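Local coordinates for protein pyruvate formate-lyase 2 (Archaeoglobus fulgidus, PDB 2F3O) that is a glycyl radical enzyme of the pyruvate formate-lyase family whose function is not established, though a lyase activity is likely, at residues K448-L460 with F466-L479. Numbering follows the deposited sequence.
Sequences KALEYALNEGVDL and FGAKTEKPKFLEDL
Tyr452 lays one face of its ring against the backbone of Phe466 and Gly467. The CA of Gly467 stands 4.1 Å from the ring centroid, over the face, in a CH-pi contact. Lys448 O of its own helix lies over the rim of the opposite face. The chi1 of -65° swings the ring to the side of the backbone N, and there it meets this part of the loop. Its OH reaches the edge of the Phe466 ring, while its CZ packs on Phe466 CB at 3.7 Å. An alanine in place of Tyr452 would probably open a gap under Gly467 and beside Phe466 CB.

Beside the ring the two backbones come close, with 3.8 Å between Gly457 CA and Gly467 CA. Gly467 N donates a hydrogen bond to Gly457 O at 3.2 Å. Both residues are glycines, with no side chain between the two backbones, and Gly457 has a positive phi, which favours glycine. Further along, Leu454 CB meets both Pro473 CG and Leu479 CD1, each at 3.8 Å. Helix 565-573 adds Val569 to Leu454 and Met565 to Pro473.

The solvent side is looser. The extended chain of Glu456 runs past the backbone of Glu471 and Lys472. Its CD lies 3.6 Å from Lys472 CG. The salt bridge from Glu456 OE2 to Lys472 NZ is long, at 3.7 Å, and Lys472 itself is exposed.

Helix 477-508 backs the loop: His489 hydrogen-bonds to Phe466 O and Gln486 to Ala468 O. This is a long loop joining two helices at the periphery of the pyruvate formate-lyase-like fold, in which the chain leaving helix 447-453 folds back over that helix's C-terminal end before entering helix 477-508.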
loop_
_atom_site.group_PDB
_atom_site.type_symbol
_atom_site.label_atom_id
_atom_site.label_comp_id
_atom_site.label_asym_id
_atom_site.label_seq_id
_atom_site.Cartn_x
_atom_site.Cartn_y
_atom_site.Cartn_z
ATOM N N LYS A 448 -2.863 -40.732 9.401
ATOM C CA LYS A 448 -1.524 -40.620 9.914
ATOM C C LYS A 448 -1.449 -39.655 11.099
ATOM O O LYS A 448 -0.584 -39.806 11.947
ATOM C CB LYS A 448 -0.567 -40.218 8.791
ATOM C CG LYS A 448 0.900 -40.501 9.072
ATOM C CD LYS A 448 1.152 -41.946 9.447
ATOM C CE LYS A 448 1.082 -42.834 8.224
ATOM N NZ LYS A 448 1.238 -44.268 8.550
ATOM N N ALA A 449 -2.368 -38.695 11.185
ATOM C CA ALA A 449 -2.362 -37.751 12.304
ATOM C C ALA A 449 -2.713 -38.468 13.589
ATOM O O ALA A 449 -2.062 -38.275 14.605
ATOM C CB ALA A 449 -3.313 -36.598 12.062
ATOM N N LEU A 450 -3.728 -39.322 13.504
ATOM C CA LEU A 450 -4.183 -40.154 14.609
ATOM C C LEU A 450 -3.125 -41.166 15.023
ATOM O O LEU A 450 -2.907 -41.391 16.211
ATOM C CB LEU A 450 -5.457 -40.879 14.203
ATOM C CG LEU A 450 -5.955 -41.998 15.104
ATOM C CD1 LEU A 450 -6.527 -41.440 16.373
ATOM C CD2 LEU A 450 -6.997 -42.749 14.363
ATOM N N GLU A 451 -2.469 -41.761 14.036
ATOM C CA GLU A 451 -1.355 -42.667 14.278
ATOM C C GLU A 451 -0.259 -41.957 15.083
ATOM O O GLU A 451 0.188 -42.484 16.096
ATOM C CB GLU A 451 -0.840 -43.216 12.937
ATOM C CG GLU A 451 0.291 -44.214 12.983
ATOM C CD GLU A 451 0.428 -44.985 11.671
ATOM O OE1 GLU A 451 1.532 -45.472 11.334
ATOM O OE2 GLU A 451 -0.582 -45.109 10.956
ATOM N N TYR A 452 0.115 -40.738 14.680
ATOM C CA TYR A 452 1.088 -39.946 15.436
ATOM C C TYR A 452 0.538 -39.582 16.817
ATOM O O TYR A 452 1.279 -39.512 17.806
ATOM C CB TYR A 452 1.453 -38.653 14.700
ATOM C CG TYR A 452 2.178 -38.804 13.374
ATOM C CD1 TYR A 452 3.001 -39.897 13.106
ATOM C CD2 TYR A 452 2.064 -37.817 12.392
ATOM C CE1 TYR A 452 3.678 -40.013 11.876
ATOM C CE2 TYR A 452 2.731 -37.923 11.164
ATOM C CZ TYR A 452 3.539 -39.015 10.912
ATOM O OH TYR A 452 4.174 -39.106 9.690
ATOM N N ALA A 453 -0.773 -39.370 16.874
ATOM C CA ALA A 453 -1.433 -38.907 18.087
ATOM C C ALA A 453 -1.468 -39.962 19.176
ATOM O O ALA A 453 -1.617 -39.631 20.355
ATOM C CB ALA A 453 -2.837 -38.405 17.796
ATOM N N LEU A 454 -1.331 -41.230 18.815
ATOM C CA LEU A 454 -1.214 -42.190 19.892
ATOM C C LEU A 454 0.132 -42.892 20.007
ATOM O O LEU A 454 0.270 -43.830 20.796
ATOM C CB LEU A 454 -2.418 -43.147 20.014
ATOM C CG LEU A 454 -3.051 -44.114 19.017
ATOM C CD1 LEU A 454 -4.441 -43.652 18.654
ATOM C CD2 LEU A 454 -2.200 -44.407 17.800
ATOM N N ASN A 455 1.127 -42.413 19.266
ATOM C CA ASN A 455 2.466 -42.980 19.352
ATOM C C ASN A 455 3.525 -41.904 19.571
ATOM O O ASN A 455 4.689 -42.093 19.212
ATOM C CB ASN A 455 2.773 -43.813 18.104
ATOM C CG ASN A 455 3.925 -44.802 18.308
ATOM O OD1 ASN A 455 4.738 -45.028 17.403
ATOM N ND2 ASN A 455 3.992 -45.401 19.493
ATOM N N GLU A 456 3.111 -40.781 20.167
ATOM C CA GLU A 456 4.002 -39.648 20.489
ATOM C C GLU A 456 4.775 -39.125 19.286
ATOM O O GLU A 456 5.999 -38.937 19.350
ATOM C CB GLU A 456 5.006 -40.020 21.576
ATOM C CG GLU A 456 4.436 -40.650 22.830
ATOM C CD GLU A 456 5.484 -40.711 23.921
ATOM O OE1 GLU A 456 5.621 -39.706 24.658
ATOM O OE2 GLU A 456 6.181 -41.753 24.026
ATOM N N GLY A 457 4.053 -38.942 18.181
ATOM C CA GLY A 457 4.602 -38.375 16.958
ATOM C C GLY A 457 5.540 -39.288 16.207
ATOM O O GLY A 457 6.426 -38.827 15.489
ATOM N N VAL A 458 5.374 -40.590 16.391
ATOM C CA VAL A 458 6.126 -41.549 15.592
ATOM C C VAL A 458 5.158 -42.392 14.765
ATOM O O VAL A 458 4.017 -42.619 15.175
ATOM C CB VAL A 458 7.065 -42.445 16.443
ATOM C CG1 VAL A 458 8.161 -43.095 15.558
ATOM C CG2 VAL A 458 7.700 -41.639 17.594
ATOM N N ASP A 459 5.603 -42.788 13.573
ATOM C CA ASP A 459 4.862 -43.692 12.721
ATOM C C ASP A 459 4.849 -45.024 13.441
ATOM O O ASP A 459 5.878 -45.456 13.986
ATOM C CB ASP A 459 5.546 -43.826 11.365
ATOM C CG ASP A 459 4.639 -44.427 10.309
ATOM O OD1 ASP A 459 4.379 -45.653 10.365
ATOM O OD2 ASP A 459 4.186 -43.673 9.418
ATOM N N LEU A 460 3.679 -45.661 13.442
ATOM C CA LEU A 460 3.412 -46.823 14.281
ATOM C C LEU A 460 4.193 -48.067 13.842
ATOM O O LEU A 460 4.480 -48.954 14.659
ATOM C CB LEU A 460 1.913 -47.107 14.289
ATOM C CG LEU A 460 1.254 -47.543 15.586
ATOM C CD1 LEU A 460 2.141 -47.265 16.766
ATOM C CD2 LEU A 460 -0.082 -46.855 15.744
ATOM N N PHE A 466 7.806 -37.828 12.403
ATOM C CA PHE A 466 7.352 -36.727 11.573
ATOM C C PHE A 466 6.269 -35.950 12.299
ATOM O O PHE A 466 5.833 -34.909 11.825
ATOM C CB PHE A 466 6.736 -37.213 10.253
ATOM C CG PHE A 466 7.677 -37.954 9.329
ATOM C CD1 PHE A 466 7.158 -38.703 8.289
ATOM C CD2 PHE A 466 9.060 -37.907 9.480
ATOM C CE1 PHE A 466 7.996 -39.391 7.419
ATOM C CE2 PHE A 466 9.898 -38.599 8.626
ATOM C CZ PHE A 466 9.369 -39.335 7.586
ATOM N N GLY A 467 5.797 -36.463 13.425
ATOM C CA GLY A 467 4.678 -35.830 14.108
ATOM C C GLY A 467 5.122 -34.874 15.190
ATOM O O GLY A 467 6.303 -34.792 15.505
ATOM N N ALA A 468 4.166 -34.150 15.761
ATOM C CA ALA A 468 4.439 -33.280 16.891
ATOM C C ALA A 468 4.864 -34.147 18.066
ATOM O O ALA A 468 4.430 -35.292 18.188
ATOM C CB ALA A 468 3.198 -32.497 17.252
ATOM N N LYS A 469 5.706 -33.630 18.948
ATOM C CA LYS A 469 6.121 -34.448 20.066
ATOM C C LYS A 469 5.084 -34.429 21.176
ATOM O O LYS A 469 5.331 -33.864 22.228
ATOM C CB LYS A 469 7.498 -34.013 20.586
ATOM C CG LYS A 469 8.681 -34.474 19.715
ATOM C CD LYS A 469 8.413 -35.837 19.070
ATOM C CE LYS A 469 9.692 -36.519 18.634
ATOM N NZ LYS A 469 10.635 -35.513 18.085
ATOM N N THR A 470 3.929 -35.058 20.949
ATOM C CA THR A 470 2.888 -35.201 21.984
ATOM C C THR A 470 3.278 -36.284 22.980
ATOM O O THR A 470 4.288 -36.968 22.805
ATOM C CB THR A 470 1.494 -35.556 21.390
ATOM O OG1 THR A 470 1.559 -36.812 20.699
ATOM C CG2 THR A 470 1.028 -34.484 20.428
ATOM N N GLU A 471 2.482 -36.448 24.030
ATOM C CA GLU A 471 2.769 -37.509 25.007
ATOM C C GLU A 471 1.985 -38.807 24.743
ATOM O O GLU A 471 1.195 -38.875 23.786
ATOM C CB GLU A 471 2.577 -36.997 26.436
ATOM C CG GLU A 471 3.797 -36.266 26.959
ATOM C CD GLU A 471 3.440 -35.142 27.902
ATOM O OE1 GLU A 471 2.234 -34.941 28.176
ATOM O OE2 GLU A 471 4.372 -34.450 28.370
ATOM N N LYS A 472 2.247 -39.845 25.547
ATOM C CA LYS A 472 1.434 -41.066 25.516
ATOM C C LYS A 472 0.048 -40.661 25.995
ATOM O O LYS A 472 -0.084 -39.897 26.948
ATOM C CB LYS A 472 2.005 -42.173 26.415
ATOM C CG LYS A 472 3.422 -42.615 26.102
ATOM C CD LYS A 472 3.836 -43.758 27.029
ATOM C CE LYS A 472 5.317 -43.684 27.448
ATOM N NZ LYS A 472 6.236 -44.456 26.548
ATOM N N PRO A 473 -0.988 -41.123 25.299
ATOM C CA PRO A 473 -2.350 -40.765 25.683
ATOM C C PRO A 473 -2.919 -41.631 26.818
ATOM O O PRO A 473 -2.611 -42.825 26.925
ATOM C CB PRO A 473 -3.138 -40.989 24.401
ATOM C CG PRO A 473 -2.331 -41.991 23.604
ATOM C CD PRO A 473 -0.927 -41.983 24.102
ATOM N N LYS A 474 -3.743 -41.031 27.669
ATOM C CA LYS A 474 -4.369 -41.795 28.743
ATOM C C LYS A 474 -5.878 -41.944 28.535
ATOM O O LYS A 474 -6.339 -42.994 28.130
ATOM C CB LYS A 474 -4.026 -41.239 30.144
ATOM C CG LYS A 474 -3.594 -39.768 30.208
ATOM C CD LYS A 474 -2.075 -39.622 30.408
ATOM C CE LYS A 474 -1.623 -38.161 30.261
ATOM N NZ LYS A 474 -2.583 -37.232 30.937
ATOM N N PHE A 475 -6.641 -40.893 28.796
ATOM C CA PHE A 475 -8.088 -40.953 28.647
ATOM C C PHE A 475 -8.492 -40.584 27.213
ATOM O O PHE A 475 -7.624 -40.251 26.402
ATOM C CB PHE A 475 -8.754 -40.030 29.676
ATOM C CG PHE A 475 -8.821 -40.618 31.066
ATOM C CD1 PHE A 475 -7.653 -40.833 31.813
ATOM C CD2 PHE A 475 -10.057 -40.960 31.624
ATOM C CE1 PHE A 475 -7.708 -41.376 33.079
ATOM C CE2 PHE A 475 -10.133 -41.499 32.897
ATOM C CZ PHE A 475 -8.951 -41.708 33.632
ATOM N N LEU A 476 -9.790 -40.648 26.899
ATOM C CA LEU A 476 -10.273 -40.281 25.558
ATOM C C LEU A 476 -10.052 -38.805 25.310
ATOM O O LEU A 476 -9.535 -38.415 24.274
ATOM C CB LEU A 476 -11.770 -40.580 25.377
ATOM C CG LEU A 476 -12.346 -40.106 24.028
ATOM C CD1 LEU A 476 -11.833 -40.976 22.905
ATOM C CD2 LEU A 476 -13.862 -40.046 24.000
ATOM N N GLU A 477 -10.421 -38.003 26.299
ATOM C CA GLU A 477 -10.467 -36.556 26.175
ATOM C C GLU A 477 -9.132 -35.917 25.814
ATOM O O GLU A 477 -9.096 -34.958 25.044
ATOM C CB GLU A 477 -10.976 -35.960 27.474
ATOM C CG GLU A 477 -11.735 -34.684 27.278
ATOM C CD GLU A 477 -11.815 -33.878 28.549
ATOM O OE1 GLU A 477 -12.902 -33.304 28.804
ATOM O OE2 GLU A 477 -10.796 -33.825 29.285
ATOM N N ASP A 478 -8.044 -36.456 26.357
ATOM C CA ASP A 478 -6.710 -35.961 26.039
ATOM C C ASP A 478 -6.047 -36.703 24.871
ATOM O O ASP A 478 -4.881 -36.462 24.565
ATOM C CB ASP A 478 -5.792 -36.003 27.266
ATOM C CG ASP A 478 -5.299 -37.405 27.574
ATOM O OD1 ASP A 478 -6.109 -38.196 28.102
ATOM O OD2 ASP A 478 -4.118 -37.717 27.287
ATOM N N LEU A 479 -6.768 -37.622 24.233
ATOM C CA LEU A 479 -6.337 -38.104 22.920
ATOM C C LEU A 479 -6.896 -37.149 21.861
ATOM O O LEU A 479 -6.261 -36.896 20.849
ATOM C CB LEU A 479 -6.790 -39.541 22.656
ATOM C CG LEU A 479 -6.452 -40.122 21.279
ATOM C CD1 LEU A 479 -5.057 -40.696 21.225
ATOM C CD2 LEU A 479 -7.450 -41.163 20.877
#